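PDB 7BGM: phosphoribosyl-AMP cyclohydrolase from Medicago truncatula, which probably catalyses the second and third steps of histidine biosynthesis, hydrolysing phosphoribosyl-ATP to phosphoribosyl-AMP and then opening its purine ring. Local coordinates for residues A[7-12]-A[79-84]; A[33-38]-A[52-56]; A[30-34]-A[102-106]; A[24-28]-A[212-216]; A[70-76]-A[89-95]. All coordinates share one frame; numbering follows the deposited sequence.

Overall arrangement
All five interactions reach the same mixed sheet and touch the second subunit. Interactions 2 and 3 start from strand 31-37 and share M33, seen binding AMP; their centres lie about 14 Å apart. Interaction 5 adjoins both: I72 packs against M33 and L32, and its centre is about 12 Å from that of interaction 3. Interaction 4, about 11 Å from interaction 5 between centres, ties the sheet to helix 208-218, with D27 and K91 forming a salt bridge between the two contacts. Interaction 1 holds a three-aspartate zinc site, about 23 Å from interaction 3 (centres), whose C104 binds another zinc.

Interaction 1: residues A[7-12]-A[79-84]. With ZN (zinc ion), chain D; ZN (zinc ion), chain G.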
# COMPACT_ATOMS: atom_id res chain seq x y z
N LEU A 7 27.01 5.44 3.44
CA LEU A 7 25.79 5.04 2.76
C LEU A 7 25.51 5.97 1.59
O LEU A 7 25.15 5.52 0.49
CB LEU A 7 24.64 5.05 3.77
CG LEU A 7 23.23 4.65 3.35
CD1 LEU A 7 22.55 5.87 2.87
CD2 LEU A 7 23.17 3.55 2.29
N LEU A 8 25.63 7.28 1.81
CA LEU A 8 25.34 8.21 0.73
C LEU A 8 26.29 8.04 -0.45
O LEU A 8 25.90 8.24 -1.60
CB LEU A 8 25.39 9.64 1.25
CG LEU A 8 24.34 9.97 2.31
CD1 LEU A 8 24.66 11.32 2.91
CD2 LEU A 8 22.92 9.96 1.75
N ASP A 9 27.53 7.62 -0.20
CA ASP A 9 28.46 7.38 -1.30
C ASP A 9 28.00 6.23 -2.20
O ASP A 9 28.46 6.13 -3.35
CB ASP A 9 29.86 7.07 -0.78
CG ASP A 9 30.53 8.27 -0.11
OD1 ASP A 9 29.96 9.38 -0.17
OD2 ASP A 9 31.63 8.08 0.45
N SER A 10 27.14 5.36 -1.70
CA SER A 10 26.71 4.19 -2.45
C SER A 10 25.42 4.42 -3.23
O SER A 10 24.97 3.50 -3.94
CB SER A 10 26.52 3.01 -1.49
OG SER A 10 25.27 3.13 -0.80
N VAL A 11 24.81 5.62 -3.10
CA VAL A 11 23.60 5.95 -3.85
C VAL A 11 24.01 6.36 -5.25
O VAL A 11 25.05 7.00 -5.45
CB VAL A 11 22.82 7.08 -3.14
CG1 VAL A 11 21.62 7.57 -3.99
CG2 VAL A 11 22.35 6.63 -1.76
N LYS A 12 23.22 5.95 -6.25
CA LYS A 12 23.48 6.25 -7.65
C LYS A 12 22.79 7.57 -8.00
O LYS A 12 21.69 7.60 -8.59
CB LYS A 12 23.01 5.11 -8.54
CG LYS A 12 23.24 5.27 -10.03
CD LYS A 12 22.61 4.08 -10.75
CE LYS A 12 22.78 4.14 -12.25
NZ LYS A 12 21.99 3.02 -12.88
N LEU A 79 16.40 1.74 -0.35
CA LEU A 79 16.89 1.95 -1.70
C LEU A 79 16.37 0.83 -2.61
O LEU A 79 16.18 -0.30 -2.15
CB LEU A 79 18.43 1.93 -1.75
CG LEU A 79 19.18 2.98 -0.95
CD1 LEU A 79 20.70 2.77 -0.98
CD2 LEU A 79 18.82 4.32 -1.52
N ASP A 80 16.20 1.14 -3.91
CA ASP A 80 15.89 0.09 -4.88
C ASP A 80 17.16 -0.65 -5.31
O ASP A 80 18.29 -0.36 -4.87
CB ASP A 80 15.06 0.60 -6.08
CG ASP A 80 15.85 1.36 -7.14
OD1 ASP A 80 16.87 1.95 -6.77
OD2 ASP A 80 15.34 1.41 -8.32
N CYS A 81 16.97 -1.66 -6.16
CA CYS A 81 18.06 -2.60 -6.48
C CYS A 81 19.28 -1.90 -7.09
O CYS A 81 20.43 -2.29 -6.82
CB CYS A 81 17.53 -3.67 -7.43
SG CYS A 81 16.80 -2.96 -8.99
N ASP A 82 19.08 -0.89 -7.92
CA ASP A 82 20.20 -0.19 -8.53
C ASP A 82 20.48 1.16 -7.87
O ASP A 82 21.28 1.97 -8.39
CB ASP A 82 20.01 -0.07 -10.06
CG ASP A 82 18.68 0.57 -10.47
OD1 ASP A 82 17.97 1.15 -9.61
OD2 ASP A 82 18.36 0.50 -11.70
N ARG A 83 19.86 1.41 -6.71
CA ARG A 83 20.22 2.45 -5.73
C ARG A 83 20.00 3.87 -6.27
O ARG A 83 20.66 4.80 -5.83
CB ARG A 83 21.67 2.26 -5.26
CG ARG A 83 21.99 0.82 -4.89
CD ARG A 83 23.39 0.65 -4.37
NE ARG A 83 23.62 1.07 -3.00
CZ ARG A 83 23.38 0.31 -1.93
NH1 ARG A 83 22.86 -0.91 -2.04
NH2 ARG A 83 23.67 0.76 -0.73
N ASP A 84 19.07 4.07 -7.20
CA ASP A 84 18.74 5.43 -7.64
C ASP A 84 17.33 5.88 -7.24
O ASP A 84 16.87 6.93 -7.70
CB ASP A 84 18.91 5.57 -9.16
CG ASP A 84 18.03 4.60 -9.95
OD1 ASP A 84 17.14 3.92 -9.34
OD2 ASP A 84 18.24 4.50 -11.17
ZN ZN D . 16.29 2.25 -9.73
ZN ZN G . 14.90 -4.19 -9.33
O HOH W 1 19.83 5.61 -12.84
O HOH W 2 19.64 2.62 -13.18
O HOH W 3 16.19 1.76 -11.68
O HOH W 4 14.60 3.45 -10.22
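With CG anti to its carbonyl carbon (chi1 -46°) and a bend about chi3 (77°), R83 swings its guanidinium back along the 7-12 segment to S10, whose hydroxyl sits between its own backbone N and carbonyl carbon. The grip is side-on. R83 NE donates to S10 O at 2.9 Å, approaching from above the carbonyl plane, while R83 NH2 reaches S10 OG, also 2.9 Å away and near the guanidinium plane. That hydroxyl is held from its other end, because S10 OG donates to a lone pair of L7 O at 2.7 Å. L79 CD1 lies over one guanidinium face toward its rim, and L7 CD2 touches the same methyl. R83 closes a type I turn that begins at D80, and the turn forms most of an Asp-X-Asp-X-Asp metal loop, which D84 completes just beyond it: D80, D82 and D84 each give one carboxylate oxygen to a zinc ion, with two waters completing its ligands. C81, within the turn, instead points to a second zinc shared with C97 and C104 of the second subunit. A leucine at R83 would lack both donor nitrogens and would probably leave S10 O without its partner from the zinc loop. Further along, K12 N donates to R83 O at 2.8 Å. The extended K12 side chain passes D82 O with CD at 3.4 Å, and its NZ stops 4.4 Å from D84 OD2, beyond a salt bridge.

Interaction 2: residues A[33-38]-A[52-56]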
# COMPACT_ATOMS: atom_id res chain seq x y z
N MET A 33 3.48 11.03 -1.83
CA MET A 33 4.04 12.06 -2.73
C MET A 33 5.36 11.51 -3.25
O MET A 33 5.94 10.58 -2.68
CB MET A 33 4.29 13.42 -2.02
CG MET A 33 5.31 13.29 -0.89
SD MET A 33 5.77 14.87 -0.15
CE MET A 33 6.79 15.59 -1.44
N GLN A 34 5.85 12.13 -4.33
CA GLN A 34 7.15 11.76 -4.84
C GLN A 34 7.88 13.04 -5.21
O GLN A 34 7.27 13.96 -5.78
CB GLN A 34 7.03 10.82 -6.06
CG GLN A 34 8.38 10.54 -6.78
CD GLN A 34 8.60 11.46 -8.00
OE1 GLN A 34 7.79 11.47 -8.94
NE2 GLN A 34 9.70 12.20 -8.00
N GLY A 35 9.15 13.13 -4.78
CA GLY A 35 10.02 14.21 -5.16
C GLY A 35 11.42 13.75 -5.46
O GLY A 35 11.62 12.62 -5.92
N PHE A 36 12.40 14.61 -5.20
CA PHE A 36 13.80 14.31 -5.44
C PHE A 36 14.57 14.60 -4.16
O PHE A 36 14.11 15.38 -3.30
CB PHE A 36 14.35 15.10 -6.67
CG PHE A 36 13.77 14.63 -7.95
CD1 PHE A 36 12.53 15.10 -8.39
CD2 PHE A 36 14.43 13.66 -8.70
CE1 PHE A 36 11.95 14.61 -9.55
CE2 PHE A 36 13.87 13.18 -9.88
CZ PHE A 36 12.62 13.64 -10.30
N ALA A 37 15.71 13.95 -3.99
CA ALA A 37 16.52 14.17 -2.82
C ALA A 37 17.98 14.23 -3.25
O ALA A 37 18.39 13.47 -4.14
CB ALA A 37 16.30 13.06 -1.79
N ASN A 38 18.76 15.14 -2.66
CA ASN A 38 20.20 15.11 -2.80
C ASN A 38 20.82 14.51 -1.53
O ASN A 38 20.11 14.02 -0.64
CB ASN A 38 20.76 16.50 -3.12
CG ASN A 38 20.44 17.52 -2.03
OD1 ASN A 38 19.79 17.19 -1.03
ND2 ASN A 38 20.88 18.77 -2.22
N THR A 52 12.36 14.76 3.93
CA THR A 52 13.01 15.97 3.45
C THR A 52 13.45 15.76 2.00
O THR A 52 13.93 14.67 1.64
CB THR A 52 14.21 16.32 4.36
OG1 THR A 52 13.72 16.52 5.69
CG2 THR A 52 14.90 17.59 3.89
N PHE A 53 13.28 16.81 1.19
CA PHE A 53 13.43 16.74 -0.26
C PHE A 53 14.29 17.90 -0.72
O PHE A 53 14.57 18.84 0.04
CB PHE A 53 12.06 16.80 -0.97
CG PHE A 53 11.13 15.69 -0.58
CD1 PHE A 53 11.14 14.47 -1.27
CD2 PHE A 53 10.25 15.86 0.49
CE1 PHE A 53 10.29 13.42 -0.88
CE2 PHE A 53 9.41 14.83 0.88
CZ PHE A 53 9.40 13.60 0.18
N TYR A 54 14.69 17.84 -1.98
CA TYR A 54 15.30 18.98 -2.66
C TYR A 54 14.36 19.46 -3.76
O TYR A 54 13.98 18.68 -4.63
CB TYR A 54 16.63 18.57 -3.27
CG TYR A 54 17.38 19.68 -3.96
CD1 TYR A 54 18.15 20.59 -3.23
CD2 TYR A 54 17.34 19.82 -5.34
CE1 TYR A 54 18.85 21.60 -3.86
CE2 TYR A 54 18.04 20.84 -5.99
CZ TYR A 54 18.79 21.72 -5.23
OH TYR A 54 19.49 22.73 -5.86
N SER A 55 14.02 20.75 -3.74
CA SER A 55 13.16 21.32 -4.77
C SER A 55 14.01 21.73 -5.98
O SER A 55 14.91 22.57 -5.85
CB SER A 55 12.38 22.52 -4.24
OG SER A 55 11.85 23.32 -5.31
N ARG A 56 13.73 21.14 -7.14
CA ARG A 56 14.45 21.53 -8.35
C ARG A 56 14.15 22.97 -8.73
O ARG A 56 15.05 23.71 -9.14
CB ARG A 56 14.12 20.57 -9.49
CG ARG A 56 14.59 19.14 -9.22
CD ARG A 56 14.18 18.18 -10.33
NE ARG A 56 12.72 18.10 -10.46
CZ ARG A 56 12.10 17.43 -11.44
NH1 ARG A 56 12.82 16.79 -12.35
NH2 ARG A 56 10.78 17.41 -11.49
O HOH W 5 11.54 17.29 -4.73
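F36 and Y54 join two strands of the cyclohydrolase fold that cross at 81° instead of lying side by side in a sheet: strand 31-37, and strand 52-55, which follows helix 39-48 and pairs with strand 60-63. One nearly straight bond pins the crossing, Y54 N to F36 O at 2.9 Å. The tight part is built round the F53 ring. M33 CE sits over one face, 3.8 Å from the F53 ring centroid, and M33 SD stands obliquely beside it in a Met-aromatic contact. M33 gets there by placing CG between its backbone N and carbonyl carbon (chi1 62°) and bending at the thioether. F36 O lies at the ring edge, and G35 comes close to CD1, where a side chain would be crowded. W62 neighbours this packing and, like M33, has been seen binding AMP, so the contact lies beside the nucleotide site. The solvent side is held differently, by an exposed arginine and a bridging water. R56 sets CD over the rim of the F36 ring and turns its guanidinium so that F36 CE1 lies over the centre of that group, 3.4 Å from R56 CZ; the two planes are 26° apart. Nearby, the water accepts from F36 N and donates to Y54 O, spanning strands that do not bond directly there. At the far end N38 caps helix 39-48 through OD1, which accepts from A41 N, and turns its amide obliquely to the tyrosine ring, with N38 ND2 3.4 Å from Y54 CD1.

Interaction 3: residues A[30-34]-A[102-106]. With ZN (zinc ion), chain C.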
# COMPACT_ATOMS: atom_id res chain seq x y z
N ALA A 30 -0.30 3.48 0.90
CA ALA A 30 -0.60 4.57 -0.03
C ALA A 30 0.65 5.37 -0.32
O ALA A 30 1.42 5.71 0.59
CB ALA A 30 -1.68 5.49 0.57
N ILE A 31 0.86 5.69 -1.60
CA ILE A 31 1.93 6.60 -1.96
C ILE A 31 1.46 8.02 -1.67
O ILE A 31 0.43 8.47 -2.21
CB ILE A 31 2.33 6.43 -3.42
CG1 ILE A 31 2.89 4.98 -3.63
CG2 ILE A 31 3.36 7.48 -3.85
CD1 ILE A 31 3.05 4.54 -5.09
N LEU A 32 2.20 8.72 -0.80
CA LEU A 32 1.81 10.05 -0.36
C LEU A 32 2.23 11.11 -1.37
O LEU A 32 1.45 12.04 -1.66
CB LEU A 32 2.46 10.35 0.99
CG LEU A 32 2.14 9.32 2.10
CD1 LEU A 32 2.93 9.58 3.40
CD2 LEU A 32 0.63 9.29 2.36
N MET A 33 3.48 11.03 -1.83
CA MET A 33 4.04 12.06 -2.73
C MET A 33 5.36 11.51 -3.25
O MET A 33 5.94 10.58 -2.68
CB MET A 33 4.29 13.42 -2.02
CG MET A 33 5.31 13.29 -0.89
SD MET A 33 5.77 14.87 -0.15
CE MET A 33 6.79 15.59 -1.44
N GLN A 34 5.85 12.13 -4.33
CA GLN A 34 7.15 11.76 -4.84
C GLN A 34 7.88 13.04 -5.21
O GLN A 34 7.27 13.96 -5.78
CB GLN A 34 7.03 10.82 -6.06
CG GLN A 34 8.38 10.54 -6.78
CD GLN A 34 8.60 11.46 -8.00
OE1 GLN A 34 7.79 11.47 -8.94
NE2 GLN A 34 9.70 12.20 -8.00
N GLU A 102 -5.50 13.89 0.56
CA GLU A 102 -4.75 13.06 1.49
C GLU A 102 -3.39 12.66 0.93
O GLU A 102 -2.39 12.58 1.68
CB GLU A 102 -5.59 11.83 1.83
CG GLU A 102 -5.10 11.08 2.96
CD GLU A 102 -6.19 10.18 3.48
OE1 GLU A 102 -7.26 10.69 3.86
OE2 GLU A 102 -5.99 8.97 3.44
N THR A 103 -3.33 12.42 -0.37
CA THR A 103 -2.10 12.17 -1.11
C THR A 103 -2.10 13.04 -2.33
O THR A 103 -3.14 13.63 -2.72
CB THR A 103 -1.94 10.71 -1.59
OG1 THR A 103 -2.83 10.51 -2.71
CG2 THR A 103 -2.26 9.72 -0.44
N CYS A 104 -0.95 13.09 -2.97
CA CYS A 104 -0.85 13.88 -4.19
C CYS A 104 -1.46 13.19 -5.42
O CYS A 104 -1.50 13.80 -6.50
CB CYS A 104 0.60 14.26 -4.47
SG CYS A 104 1.35 15.39 -3.28
N TYR A 105 -1.96 11.97 -5.31
CA TYR A 105 -2.36 11.15 -6.46
C TYR A 105 -3.86 10.94 -6.44
O TYR A 105 -4.37 10.06 -5.75
CB TYR A 105 -1.62 9.80 -6.50
CG TYR A 105 -0.11 9.95 -6.65
CD1 TYR A 105 0.47 9.95 -7.94
CD2 TYR A 105 0.72 10.14 -5.54
CE1 TYR A 105 1.85 10.06 -8.09
CE2 TYR A 105 2.10 10.28 -5.68
CZ TYR A 105 2.66 10.22 -6.96
OH TYR A 105 4.03 10.36 -7.07
N TYR A 106 -4.57 11.81 -7.17
CA TYR A 106 -6.03 11.80 -7.24
C TYR A 106 -6.53 12.11 -8.66
O TYR A 106 -7.71 12.46 -8.83
CB TYR A 106 -6.58 12.83 -6.24
CG TYR A 106 -5.94 14.17 -6.37
CD1 TYR A 106 -6.37 15.05 -7.37
CD2 TYR A 106 -4.95 14.59 -5.48
CE1 TYR A 106 -5.80 16.29 -7.50
CE2 TYR A 106 -4.36 15.84 -5.60
CZ TYR A 106 -4.80 16.70 -6.62
OH TYR A 106 -4.25 17.95 -6.80
ZN ZN C . 0.46 17.38 -4.05
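Y105 reaches from the 102-106 segment along strand 31-37, its CB directed toward that strand and CG anti to the carbonyl carbon (chi1 -63°). One side of the ring then passes the strand atom by atom. CD2 comes first, 3.7 Å from I31 O; next, Y105 CE2 meets the branch methyl I31 CG2 at 3.6 Å. M33 CA stands at the ring edge. At the tip, Y105 OH lies 3.2 Å from Q34 CB, while its polar bond goes to S85 OG of the second subunit, a partner that Q34 OE1 also uses. One step earlier in the chain, C104 N donates to L32 O at 2.9 Å. L32 and M33 form a classic beta bulge opposite A23, and T103 OG1 accepts from Y105 N in an ST turn. T103 also packs CG2 across the end of L32. C104 SG touches M33 CB at 3.8 Å and binds a zinc ion at 2.3 Å. C97 of this chain and C81 of the second subunit also bind that metal. The chemistry thus assigns separate tasks to one residue: the C104 amide anchors it to the bulged strand, and its sulfur helps form an intersubunit zinc site, consistent with the zinc that activates water in cyclohydrolases of this family.

Interaction 4: residues A[24-28]-A[212-216]; sequences QNVDT and LQVLR
D27 and R216 form a two-pronged salt bridge, the arginine presenting its side rather than its end. R216 NE donates to D27 OD1 at 2.8 Å and R216 NH2 to D27 OD2 at 2.9 Å, both nearly straight. Each oxygen is met on its syn side, and the carboxylate and guanidinium planes are only 15° apart. R216 has CG anti to its backbone N (chi1 164°) and folds at chi3, which carries NE back toward the aspartate. Apolar atoms frame the pair: Q213 CB lies 3.6 Å from D27 OD2, and V26 CG1 flanks R216 NE. L212 CD1 meets the backbone carbonyl instead, 3.2 Å from D27 O. Two further groups grip the carboxylate, K91 NZ at OD2 and S127 OG of the second subunit at OD1, so its buried charge is probably well balanced. Behind D27 stands N25, whose OD1 accepts from D27 N at 2.8 Å in an Asx turn and from T28 N as well. N25 ND2 in turn bonds E209, tying the turn to the same helix as R216. Strand 19-25, whose end leads into this turn, runs between strands 31-37 and 85-92; helix 208-218 docks against the turn, and helix 127-140 packs Y129 on both T28 and L212.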
# COMPACT_ATOMS: atom_id res chain seq x y z
N GLN A 24 5.78 6.98 1.41
CA GLN A 24 4.76 5.94 1.42
C GLN A 24 4.26 5.75 2.84
O GLN A 24 5.06 5.71 3.79
CB GLN A 24 5.32 4.60 0.86
CG GLN A 24 4.26 3.48 0.88
CD GLN A 24 4.77 2.21 0.25
OE1 GLN A 24 5.95 1.86 0.40
NE2 GLN A 24 3.86 1.48 -0.45
N ASN A 25 2.94 5.64 2.99
CA ASN A 25 2.31 5.45 4.31
C ASN A 25 2.71 4.08 4.88
O ASN A 25 2.44 3.04 4.26
CB ASN A 25 0.79 5.57 4.15
CG ASN A 25 0.05 5.52 5.50
OD1 ASN A 25 0.24 4.62 6.31
ND2 ASN A 25 -0.79 6.54 5.75
N VAL A 26 3.39 4.09 6.03
CA VAL A 26 3.90 2.87 6.68
C VAL A 26 2.79 1.91 7.08
O VAL A 26 2.99 0.68 7.13
CB VAL A 26 4.76 3.25 7.90
CG1 VAL A 26 3.92 3.93 8.98
CG2 VAL A 26 5.48 1.98 8.48
N ASP A 27 1.59 2.44 7.38
CA ASP A 27 0.51 1.57 7.84
C ASP A 27 -0.33 1.03 6.69
O ASP A 27 -0.83 -0.09 6.78
CB ASP A 27 -0.40 2.31 8.82
CG ASP A 27 0.22 2.43 10.22
OD1 ASP A 27 0.95 1.50 10.65
OD2 ASP A 27 -0.05 3.44 10.91
N THR A 28 -0.49 1.78 5.58
CA THR A 28 -1.43 1.35 4.55
C THR A 28 -0.80 1.04 3.21
O THR A 28 -1.42 0.30 2.42
CB THR A 28 -2.48 2.42 4.28
OG1 THR A 28 -1.83 3.56 3.68
CG2 THR A 28 -3.15 2.81 5.57
N LEU A 212 -4.61 -0.80 11.68
CA LEU A 212 -3.25 -1.24 11.40
C LEU A 212 -2.23 -0.50 12.26
O LEU A 212 -1.19 -1.08 12.62
CB LEU A 212 -2.94 -1.07 9.90
CG LEU A 212 -3.81 -1.92 8.96
CD1 LEU A 212 -3.47 -1.82 7.47
CD2 LEU A 212 -3.77 -3.39 9.40
N GLN A 213 -2.48 0.77 12.58
CA GLN A 213 -1.65 1.44 13.57
C GLN A 213 -1.68 0.68 14.90
O GLN A 213 -0.63 0.50 15.53
CB GLN A 213 -2.12 2.89 13.76
CG GLN A 213 -1.40 3.57 14.91
CD GLN A 213 -1.71 5.05 15.01
OE1 GLN A 213 -1.82 5.73 14.02
NE2 GLN A 213 -1.81 5.54 16.24
N VAL A 214 -2.86 0.23 15.35
CA VAL A 214 -2.93 -0.52 16.61
C VAL A 214 -2.02 -1.74 16.54
O VAL A 214 -1.23 -2.00 17.46
CB VAL A 214 -4.38 -0.93 16.94
CG1 VAL A 214 -4.40 -1.97 18.11
CG2 VAL A 214 -5.15 0.26 17.36
N LEU A 215 -2.09 -2.49 15.43
CA LEU A 215 -1.27 -3.70 15.29
C LEU A 215 0.22 -3.38 15.26
O LEU A 215 1.03 -4.07 15.89
CB LEU A 215 -1.68 -4.46 14.03
CG LEU A 215 -3.01 -5.21 14.08
CD1 LEU A 215 -3.35 -5.74 12.72
CD2 LEU A 215 -2.87 -6.34 15.09
N ARG A 216 0.63 -2.38 14.48
CA ARG A 216 2.03 -1.98 14.48
C ARG A 216 2.51 -1.67 15.89
O ARG A 216 3.60 -2.11 16.29
CB ARG A 216 2.24 -0.76 13.58
CG ARG A 216 3.58 -0.07 13.84
CD ARG A 216 3.85 1.00 12.80
NE ARG A 216 2.79 2.03 12.65
CZ ARG A 216 2.62 3.08 13.45
NH1 ARG A 216 3.42 3.28 14.50
NH2 ARG A 216 1.64 3.95 13.19

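Interaction 5: residues A[70-76]-A[89-95]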
# COMPACT_ATOMS: atom_id res chain seq x y z
N ASN A 70 2.01 19.19 8.34
CA ASN A 70 1.69 17.81 8.01
C ASN A 70 2.98 17.04 7.69
O ASN A 70 3.22 16.61 6.56
CB ASN A 70 0.69 17.76 6.86
CG ASN A 70 -0.64 18.36 7.26
OD1 ASN A 70 -1.02 18.24 8.43
ND2 ASN A 70 -1.34 19.02 6.33
N PHE A 71 3.80 16.86 8.74
CA PHE A 71 5.06 16.15 8.58
C PHE A 71 4.83 14.68 8.25
O PHE A 71 3.81 14.07 8.62
CB PHE A 71 5.89 16.23 9.86
CG PHE A 71 6.32 17.64 10.22
CD1 PHE A 71 7.38 18.25 9.56
CD2 PHE A 71 5.64 18.37 11.19
CE1 PHE A 71 7.80 19.53 9.85
CE2 PHE A 71 6.04 19.68 11.51
CZ PHE A 71 7.12 20.28 10.81
N ILE A 72 5.80 14.09 7.59
CA ILE A 72 5.82 12.63 7.40
C ILE A 72 6.92 12.08 8.28
O ILE A 72 8.11 12.28 8.01
CB ILE A 72 6.00 12.22 5.93
CG1 ILE A 72 4.88 12.84 5.06
CG2 ILE A 72 6.04 10.67 5.79
CD1 ILE A 72 5.30 12.91 3.55
N ASN A 73 6.51 11.36 9.33
CA ASN A 73 7.42 10.85 10.34
C ASN A 73 7.99 9.52 9.85
O ASN A 73 7.25 8.54 9.70
CB ASN A 73 6.70 10.64 11.66
CG ASN A 73 6.10 11.92 12.17
OD1 ASN A 73 6.83 12.85 12.54
ND2 ASN A 73 4.77 12.00 12.15
N VAL A 74 9.29 9.50 9.60
CA VAL A 74 9.91 8.41 8.86
C VAL A 74 10.25 7.24 9.79
O VAL A 74 10.98 7.39 10.77
CB VAL A 74 11.15 8.90 8.11
CG1 VAL A 74 11.79 7.73 7.42
CG2 VAL A 74 10.70 9.93 7.05
N HIS A 75 9.73 6.06 9.44
CA HIS A 75 9.98 4.80 10.15
C HIS A 75 11.12 3.98 9.56
O HIS A 75 11.80 3.24 10.28
CB HIS A 75 8.72 3.93 10.12
CG HIS A 75 7.67 4.35 11.09
ND1 HIS A 75 7.18 5.64 11.16
CD2 HIS A 75 6.98 3.63 12.00
CE1 HIS A 75 6.25 5.70 12.11
NE2 HIS A 75 6.11 4.49 12.63
N ASP A 76 11.33 4.07 8.25
CA ASP A 76 12.42 3.34 7.61
C ASP A 76 12.66 4.00 6.27
O ASP A 76 11.80 4.73 5.76
CB ASP A 76 12.13 1.86 7.42
CG ASP A 76 13.44 0.98 7.57
OD1 ASP A 76 14.59 1.43 7.24
OD2 ASP A 76 13.29 -0.18 8.00
N LEU A 89 9.52 5.53 4.21
CA LEU A 89 8.35 4.82 4.74
C LEU A 89 7.97 5.45 6.07
O LEU A 89 8.76 5.43 7.01
CB LEU A 89 8.66 3.34 4.88
CG LEU A 89 7.49 2.38 5.04
CD1 LEU A 89 6.59 2.35 3.81
CD2 LEU A 89 8.03 0.97 5.35
N GLY A 90 6.78 6.07 6.14
CA GLY A 90 6.49 6.90 7.29
C GLY A 90 5.02 7.14 7.54
O GLY A 90 4.16 6.71 6.77
N LYS A 91 4.74 7.86 8.63
CA LYS A 91 3.39 8.11 9.10
C LYS A 91 3.09 9.59 8.93
O LYS A 91 3.74 10.42 9.59
CB LYS A 91 3.24 7.69 10.58
CG LYS A 91 1.80 7.83 11.14
CD LYS A 91 0.87 6.73 10.57
CE LYS A 91 -0.53 6.77 11.18
NZ LYS A 91 -1.45 5.75 10.64
N PRO A 92 2.10 9.97 8.12
CA PRO A 92 1.81 11.41 7.95
C PRO A 92 1.00 11.94 9.12
O PRO A 92 0.14 11.25 9.66
CB PRO A 92 0.99 11.47 6.66
CG PRO A 92 0.36 10.11 6.57
CD PRO A 92 1.33 9.13 7.20
N ASP A 93 1.31 13.19 9.51
CA ASP A 93 0.53 13.91 10.52
C ASP A 93 -0.81 14.44 10.00
O ASP A 93 -1.67 14.86 10.80
CB ASP A 93 1.35 15.10 11.04
CG ASP A 93 2.43 14.69 12.02
OD1 ASP A 93 2.36 13.56 12.52
OD2 ASP A 93 3.31 15.53 12.30
N GLY A 94 -0.98 14.52 8.69
CA GLY A 94 -2.18 15.05 8.09
C GLY A 94 -2.05 14.93 6.58
O GLY A 94 -1.13 14.29 6.07
N PRO A 95 -2.99 15.51 5.83
CA PRO A 95 -2.97 15.36 4.37
C PRO A 95 -1.67 15.86 3.76
O PRO A 95 -1.13 16.91 4.12
CB PRO A 95 -4.18 16.19 3.91
CG PRO A 95 -4.68 16.90 5.09
CD PRO A 95 -4.12 16.32 6.31
O HOH W 6 1.65 14.47 5.21
O HOH W 7 5.49 15.24 13.56
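I72 to V74 run antiparallel to G90 to P92, with N73 and K91 as the hydrogen-bonded pair, until a classic bulge places both H75 and D76 opposite L89. At the bulge L89 O accepts two amides, H75 N at 2.7 Å and D76 N at 3.2 Å. N73 is the hub of the side chains. Its ND2 donates to D93 OD1 at 2.9 Å, coming from above the carboxylate plane, and more weakly to K91 O; N73 OD1 reaches D93 OD2 through a water. A valine at N73 would remove the amide, probably leaving D93 OD1 without this donor and D93 freer to turn. The N73 carbonyl is also doubly used: K91 N and H75 ND1 reach N73 O from opposite faces of its plane, the imidazole nitrogen at 3.2 Å. This bond holds the ring alongside K91, with H75 CE1 3.9 Å from K91 CB, while K91 NZ goes on to E209 as well as to its carboxylate partner in the 24-28 turn. D93 also sets OD2 at the edge of the F71 ring, its carboxylate almost perpendicular to it. On the buried side I72 CG1 approaches P92 CB at 4.4 Å, and L32 packs against both residues. G90 sits where a side chain would clash with N73 O and I72 CG2. Beyond the strands N70 OD1 lies 3.4 Å from G94 CA. The whole is a bulged antiparallel pair joining strand 72-74 to strand 85-92 of the cyclohydrolase sheet, its I72 and N70 bordering K64 and S68, residues seen to bind AMP.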